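Local coordinates for protein methyltransferase (Streptococcus mutans, PDB 2B78) that is probably an S-adenosyl-L-methionine-dependent methyltransferase that may act on RNA, although its substrate has not been established, at residues S240-A244 / K245-A249; M270-F273 / D274-Y278. All coordinates share one frame; numbering follows the deposited sequence.

Contact 1 (S240-A244 / K245-A249); sequences SVDLA and KRSRA
The carbonyl oxygen of Ala244 is gripped twice by a single residue, Ser247, whose backbone and side chain both donate to it. The hydroxyl makes the shorter bond, Ser247 OG to Ala244 O at 2.6 Å, and arrives almost head-on, with a C=O...O angle of 167°. Ser247 N reaches Ala244 O at 2.9 Å from above the carbonyl plane, closing a type I beta turn from Ala244 to Ser247. The hydroxyl can join in because chi1 of Ser247 (64°) sets OG between its own backbone N and carbonyl carbon, so that it points back toward Ala244 O. Ser247 OG also packs 3.8 Å from Asp242 CB. The carboxylate of Asp242 shapes the preceding chain: Ala244 N donates to Asp242 OD2 at 3.1 Å, an Asx turn, while OD1 is held by the backbone of Tyr222. The two turns thus set the backbone path between Asp242 and Arg246, both S-adenosyl-L-homocysteine-binding residues, though the ligand is absent from this model; Arg246 also forms a salt bridge with Asp189. In the Rossmann-like fold this is the surface connection from strand 237-242 into helix 247-257, the first half of a beta-alpha-beta unit completed by strand 265-269, where Ser247 packs on Val269.

Contact 2 (M270-F273 / D274-Y278); sequences MDVF and DYFKY
Two extended torsions of Met270 (chi1 -169°, chi2 -173°) make its side chain reach forward beside the first turn of the helix, bringing Met270 SD to 3.6 Å from Tyr275 N. There Met270 SD lies at the edge of the Tyr275 ring, 5.3 Å from its centroid, and approaches the Tyr278 ring obliquely: two Met-aromatic contacts from one thioether. The chi1 of Asp271, likewise extended, carries its carboxylate alongside the amides of Phe273 and Asp274 at the helix start. Asp271 is the N-cap: Asp271 OD2 accepts from Asp274 N at 3.1 Å through the anti lone pair and, weakly, from Phe273 N. Asp271 O receives Tyr275 N at 2.9 Å, the first turn's backbone bond. The carboxylates of Asp271 and Asp274 are only 4.1 Å apart between their OD2 atoms; helix-end amides and a water bridging Asp271 N to Asp274 OD2 probably ease their repulsion. On the apolar side, Val272 CG1 lies 3.7 Å from Phe276 CE2, and CD1 of Phe273 meets the Phe276 ring at its edge. Asp271 and Val272 are ligand-binding residues too, which places the cap at the S-adenosyl-L-homocysteine site. Helix 272-281 packs Tyr275 and Phe276 onto strand 215-219, Tyr275 also reaching strand 237-242, while Phe273 and Phe276 meet helix 306-319.

Overall arrangement
Both contacts show how a Rossmann-like domain builds its cofactor site where strands give way to helices: each lies at the C-terminal end of one of two neighbouring parallel strands, 237-242 and 265-269, and each contributes two ligand-binding residues. Their chemistry differs with their place. Contact 1 is a surface turn, held by polar bonds with little apolar packing; contact 2 is partly buried, pairing a polar helix cap with a thioether against tyrosine rings, and with aromatic side chains that pack on the sheet and a neighbouring helix. Their centres lie about 13 Å apart, yet they touch directly: Asp242 O probably accepts a hydrogen bond from Met270 N, Leu243 CD1 packs on Asp271 CA, and Val241 meets Tyr275.

Contact 1 (S240-A244 / K245-A249)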
ATOM      1  N   SER A 240     -20.583   0.416   5.627  1.00 10.55           N
ATOM      2  CA  SER A 240     -19.316   1.016   5.242  1.00 10.50           C
ATOM      3  C   SER A 240     -19.344   2.508   5.554  1.00 11.97           C
ATOM      4  O   SER A 240     -20.212   3.242   5.069  1.00 11.42           O
ATOM      5  CB  SER A 240     -19.087   0.787   3.750  1.00  8.98           C
ATOM      6  OG  SER A 240     -19.288  -0.583   3.426  1.00  9.03           O
ATOM      7  N   VAL A 241     -18.388   2.953   6.361  1.00 12.42           N
ATOM      8  CA  VAL A 241     -18.346   4.354   6.763  1.00 13.04           C
ATOM      9  C   VAL A 241     -17.110   5.116   6.308  1.00 14.82           C
ATOM     10  O   VAL A 241     -15.976   4.714   6.598  1.00 13.08           O
ATOM     11  CB  VAL A 241     -18.443   4.472   8.297  1.00 11.41           C
ATOM     12  CG1 VAL A 241     -18.608   5.948   8.695  1.00  9.44           C
ATOM     13  CG2 VAL A 241     -19.591   3.627   8.815  1.00  9.75           C
ATOM     14  N   ASP A 242     -17.326   6.221   5.592  1.00 16.23           N
ATOM     15  CA  ASP A 242     -16.219   7.052   5.134  1.00 16.40           C
ATOM     16  C   ASP A 242     -16.621   8.516   5.234  1.00 17.95           C
ATOM     17  O   ASP A 242     -17.784   8.868   5.036  1.00 18.63           O
ATOM     18  CB  ASP A 242     -15.847   6.741   3.681  1.00 16.26           C
ATOM     19  CG  ASP A 242     -14.444   7.198   3.338  1.00 15.20           C
ATOM     20  OD1 ASP A 242     -13.491   6.502   3.747  1.00 17.97           O
ATOM     21  OD2 ASP A 242     -14.281   8.252   2.679  1.00 17.18           O
ATOM     22  N   LEU A 243     -15.654   9.371   5.531  1.00 18.53           N
ATOM     23  CA  LEU A 243     -15.918  10.796   5.653  1.00 19.38           C
ATOM     24  C   LEU A 243     -16.231  11.474   4.318  1.00 18.23           C
ATOM     25  O   LEU A 243     -16.888  12.510   4.298  1.00 18.31           O
ATOM     26  CB  LEU A 243     -14.707  11.489   6.287  1.00 21.66           C
ATOM     27  CG  LEU A 243     -14.769  13.012   6.389  1.00 24.49           C
ATOM     28  CD1 LEU A 243     -15.796  13.417   7.440  1.00 25.07           C
ATOM     29  CD2 LEU A 243     -13.394  13.550   6.751  1.00 25.57           C
ATOM     30  N   ALA A 244     -15.780  10.891   3.211  1.00 16.30           N
ATOM     31  CA  ALA A 244     -15.968  11.508   1.890  1.00 15.62           C
ATOM     32  C   ALA A 244     -17.212  11.152   1.070  1.00 15.50           C
ATOM     33  O   ALA A 244     -17.502   9.981   0.819  1.00 13.56           O
ATOM     34  CB  ALA A 244     -14.719  11.271   1.042  1.00 14.52           C
ATOM     35  N   LYS A 245     -17.921  12.187   0.627  1.00 16.37           N
ATOM     36  CA  LYS A 245     -19.136  12.016  -0.177  1.00 18.31           C
ATOM     37  C   LYS A 245     -18.852  11.148  -1.406  1.00 18.25           C
ATOM     38  O   LYS A 245     -19.716  10.401  -1.867  1.00 18.93           O
ATOM     39  CB  LYS A 245     -19.661  13.385  -0.632  1.00 19.46           C
ATOM     40  CG  LYS A 245     -20.118  14.298   0.494  1.00 22.93           C
ATOM     41  CD  LYS A 245     -20.548  15.670  -0.032  1.00 25.30           C
ATOM     42  CE  LYS A 245     -21.055  16.555   1.107  1.00 28.44           C
ATOM     43  NZ  LYS A 245     -21.348  17.955   0.673  1.00 29.51           N
ATOM     44  N   ARG A 246     -17.635  11.255  -1.931  1.00 18.99           N
ATOM     45  CA  ARG A 246     -17.221  10.482  -3.098  1.00 19.15           C
ATOM     46  C   ARG A 246     -17.352   8.980  -2.897  1.00 17.23           C
ATOM     47  O   ARG A 246     -17.547   8.233  -3.857  1.00 15.62           O
ATOM     48  CB  ARG A 246     -15.762  10.781  -3.437  1.00 22.47           C
ATOM     49  CG  ARG A 246     -15.470  12.177  -3.921  1.00 27.46           C
ATOM     50  CD  ARG A 246     -13.998  12.258  -4.311  1.00 29.77           C
ATOM     51  NE  ARG A 246     -13.647  11.186  -5.241  1.00 32.66           N
ATOM     52  CZ  ARG A 246     -12.406  10.858  -5.582  1.00 34.02           C
ATOM     53  NH1 ARG A 246     -11.376  11.520  -5.067  1.00 34.86           N
ATOM     54  NH2 ARG A 246     -12.192   9.867  -6.442  1.00 33.89           N
ATOM     55  N   SER A 247     -17.227   8.533  -1.651  1.00 15.57           N
ATOM     56  CA  SER A 247     -17.311   7.107  -1.343  1.00 14.57           C
ATOM     57  C   SER A 247     -18.585   6.418  -1.818  1.00 13.85           C
ATOM     58  O   SER A 247     -18.550   5.229  -2.141  1.00 14.89           O
ATOM     59  CB  SER A 247     -17.162   6.879   0.161  1.00 14.87           C
ATOM     60  OG  SER A 247     -18.239   7.463   0.880  1.00 17.26           O
ATOM     61  N   ARG A 248     -19.705   7.142  -1.867  1.00 12.40           N
ATOM     62  CA  ARG A 248     -20.964   6.524  -2.285  1.00 12.26           C
ATOM     63  C   ARG A 248     -20.924   5.873  -3.665  1.00 12.80           C
ATOM     64  O   ARG A 248     -21.032   4.653  -3.789  1.00 13.71           O
ATOM     65  CB  ARG A 248     -22.110   7.540  -2.259  1.00 10.69           C
ATOM     66  CG  ARG A 248     -22.404   8.141  -0.882  1.00 13.04           C
ATOM     67  CD  ARG A 248     -23.885   8.503  -0.750  1.00 10.05           C
ATOM     68  NE  ARG A 248     -24.225   9.133   0.527  1.00 10.58           N
ATOM     69  CZ  ARG A 248     -23.975  10.405   0.825  1.00 10.68           C
ATOM     70  NH1 ARG A 248     -23.374  11.189  -0.062  1.00 10.85           N
ATOM     71  NH2 ARG A 248     -24.345  10.901   1.999  1.00  7.69           N
ATOM     72  N   ALA A 249     -20.792   6.685  -4.706  1.00 12.15           N
ATOM     73  CA  ALA A 249     -20.774   6.152  -6.063  1.00 11.69           C
ATOM     74  C   ALA A 249     -19.662   5.129  -6.296  1.00 12.14           C
ATOM     75  O   ALA A 249     -19.883   4.098  -6.945  1.00 13.96           O
ATOM     76  CB  ALA A 249     -20.652   7.298  -7.066  1.00  9.45           C
TER

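Contact 2 (M270-F273 / D274-Y278)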
ATOM      1  N   MET A 270     -19.801   9.819   7.009  1.00 16.11           N
ATOM      2  CA  MET A 270     -19.724  10.482   8.295  1.00 16.05           C
ATOM      3  C   MET A 270     -18.330  10.355   8.886  1.00 16.82           C
ATOM      4  O   MET A 270     -17.569   9.450   8.526  1.00 17.62           O
ATOM      5  CB  MET A 270     -20.734   9.836   9.246  1.00 15.93           C
ATOM      6  CG  MET A 270     -20.950  10.576  10.545  1.00 15.13           C
ATOM      7  SD  MET A 270     -21.998   9.640  11.683  1.00 17.90           S
ATOM      8  CE  MET A 270     -23.454   9.437  10.724  1.00 11.25           C
ATOM      9  N   ASP A 271     -17.987  11.274   9.782  1.00 17.33           N
ATOM     10  CA  ASP A 271     -16.700  11.227  10.463  1.00 15.58           C
ATOM     11  C   ASP A 271     -16.758   9.934  11.292  1.00 15.80           C
ATOM     12  O   ASP A 271     -17.796   9.611  11.880  1.00 15.28           O
ATOM     13  CB  ASP A 271     -16.563  12.442  11.378  1.00 13.83           C
ATOM     14  CG  ASP A 271     -15.318  12.395  12.218  1.00 12.75           C
ATOM     15  OD1 ASP A 271     -14.226  12.761  11.713  1.00 12.50           O
ATOM     16  OD2 ASP A 271     -15.435  11.979  13.381  1.00 10.86           O
ATOM     17  N   VAL A 272     -15.659   9.187  11.336  1.00 16.46           N
ATOM     18  CA  VAL A 272     -15.650   7.920  12.069  1.00 17.18           C
ATOM     19  C   VAL A 272     -15.929   8.071  13.562  1.00 16.37           C
ATOM     20  O   VAL A 272     -16.589   7.221  14.157  1.00 16.97           O
ATOM     21  CB  VAL A 272     -14.320   7.157  11.835  1.00 17.37           C
ATOM     22  CG1 VAL A 272     -14.196   5.993  12.814  1.00 15.52           C
ATOM     23  CG2 VAL A 272     -14.296   6.607  10.400  1.00 16.90           C
ATOM     24  N   PHE A 273     -15.437   9.138  14.179  1.00 15.54           N
ATOM     25  CA  PHE A 273     -15.719   9.317  15.599  1.00 16.15           C
ATOM     26  C   PHE A 273     -17.178   9.701  15.779  1.00 15.54           C
ATOM     27  O   PHE A 273     -17.810   9.320  16.768  1.00 16.04           O
ATOM     28  CB  PHE A 273     -14.799  10.369  16.213  1.00 15.53           C
ATOM     29  CG  PHE A 273     -13.402   9.875  16.435  1.00 16.96           C
ATOM     30  CD1 PHE A 273     -13.142   8.897  17.399  1.00 17.41           C
ATOM     31  CD2 PHE A 273     -12.351  10.342  15.654  1.00 15.27           C
ATOM     32  CE1 PHE A 273     -11.847   8.391  17.577  1.00 18.57           C
ATOM     33  CE2 PHE A 273     -11.051   9.841  15.827  1.00 16.63           C
ATOM     34  CZ  PHE A 273     -10.802   8.865  16.788  1.00 16.17           C
ATOM     35  N   ASP A 274     -17.728  10.447  14.823  1.00 15.53           N
ATOM     36  CA  ASP A 274     -19.137  10.816  14.919  1.00 14.38           C
ATOM     37  C   ASP A 274     -19.970   9.549  14.755  1.00 13.53           C
ATOM     38  O   ASP A 274     -21.063   9.433  15.332  1.00 13.44           O
ATOM     39  CB  ASP A 274     -19.533  11.841  13.845  1.00 13.18           C
ATOM     40  CG  ASP A 274     -19.041  13.248  14.160  1.00 14.41           C
ATOM     41  OD1 ASP A 274     -18.794  13.562  15.346  1.00 13.69           O
ATOM     42  OD2 ASP A 274     -18.910  14.055  13.218  1.00 16.78           O
ATOM     43  N   TYR A 275     -19.468   8.594  13.972  1.00 12.27           N
ATOM     44  CA  TYR A 275     -20.218   7.359  13.798  1.00 12.03           C
ATOM     45  C   TYR A 275     -20.168   6.511  15.067  1.00 10.95           C
ATOM     46  O   TYR A 275     -21.132   5.815  15.385  1.00 10.14           O
ATOM     47  CB  TYR A 275     -19.695   6.528  12.619  1.00 12.62           C
ATOM     48  CG  TYR A 275     -20.645   5.398  12.295  1.00 14.35           C
ATOM     49  CD1 TYR A 275     -21.828   5.643  11.595  1.00 14.98           C
ATOM     50  CD2 TYR A 275     -20.421   4.107  12.774  1.00 15.03           C
ATOM     51  CE1 TYR A 275     -22.773   4.632  11.387  1.00 15.71           C
ATOM     52  CE2 TYR A 275     -21.359   3.084  12.567  1.00 16.43           C
ATOM     53  CZ  TYR A 275     -22.534   3.358  11.875  1.00 15.01           C
ATOM     54  OH  TYR A 275     -23.473   2.369  11.676  1.00 16.29           O
ATOM     55  N   PHE A 276     -19.048   6.557  15.788  1.00 10.55           N
ATOM     56  CA  PHE A 276     -18.936   5.787  17.020  1.00 11.24           C
ATOM     57  C   PHE A 276     -20.016   6.264  17.976  1.00 12.48           C
ATOM     58  O   PHE A 276     -20.717   5.459  18.591  1.00 14.42           O
ATOM     59  CB  PHE A 276     -17.552   5.968  17.662  1.00 11.32           C
ATOM     60  CG  PHE A 276     -16.485   5.062  17.092  1.00 10.85           C
ATOM     61  CD1 PHE A 276     -16.730   3.704  16.909  1.00 10.13           C
ATOM     62  CD2 PHE A 276     -15.219   5.564  16.791  1.00 12.34           C
ATOM     63  CE1 PHE A 276     -15.728   2.855  16.434  1.00 11.02           C
ATOM     64  CE2 PHE A 276     -14.211   4.725  16.319  1.00 11.17           C
ATOM     65  CZ  PHE A 276     -14.465   3.367  16.140  1.00 10.57           C
ATOM     66  N   LYS A 277     -20.160   7.582  18.083  1.00 11.62           N
ATOM     67  CA  LYS A 277     -21.166   8.182  18.955  1.00 12.21           C
ATOM     68  C   LYS A 277     -22.600   7.859  18.515  1.00 10.89           C
ATOM     69  O   LYS A 277     -23.494   7.665  19.345  1.00 10.55           O
ATOM     70  CB  LYS A 277     -20.975   9.702  18.995  1.00 13.47           C
ATOM     71  CG  LYS A 277     -21.999  10.413  19.872  1.00 14.82           C
ATOM     72  CD  LYS A 277     -21.700  11.901  19.987  1.00 20.61           C
ATOM     73  CE  LYS A 277     -22.644  12.571  20.969  1.00 22.71           C
ATOM     74  NZ  LYS A 277     -22.350  14.020  21.122  1.00 25.84           N
ATOM     75  N   TYR A 278     -22.818   7.834  17.208  1.00 11.54           N
ATOM     76  CA  TYR A 278     -24.128   7.531  16.631  1.00 11.24           C
ATOM     77  C   TYR A 278     -24.492   6.090  16.959  1.00 11.29           C
ATOM     78  O   TYR A 278     -25.638   5.767  17.296  1.00 12.02           O
ATOM     79  CB  TYR A 278     -24.072   7.699  15.110  1.00 11.73           C
ATOM     80  CG  TYR A 278     -25.422   7.675  14.424  1.00 14.24           C
ATOM     81  CD1 TYR A 278     -26.294   8.758  14.530  1.00 15.49           C
ATOM     82  CD2 TYR A 278     -25.826   6.578  13.667  1.00 14.51           C
ATOM     83  CE1 TYR A 278     -27.538   8.752  13.895  1.00 15.73           C
ATOM     84  CE2 TYR A 278     -27.071   6.556  13.029  1.00 14.10           C
ATOM     85  CZ  TYR A 278     -27.919   7.649  13.146  1.00 14.94           C
ATOM     86  OH  TYR A 278     -29.151   7.647  12.518  1.00 17.23           O
TER
HETATM   87  O   HOH W   1     -19.617  13.633  10.383  1.00 21.84           O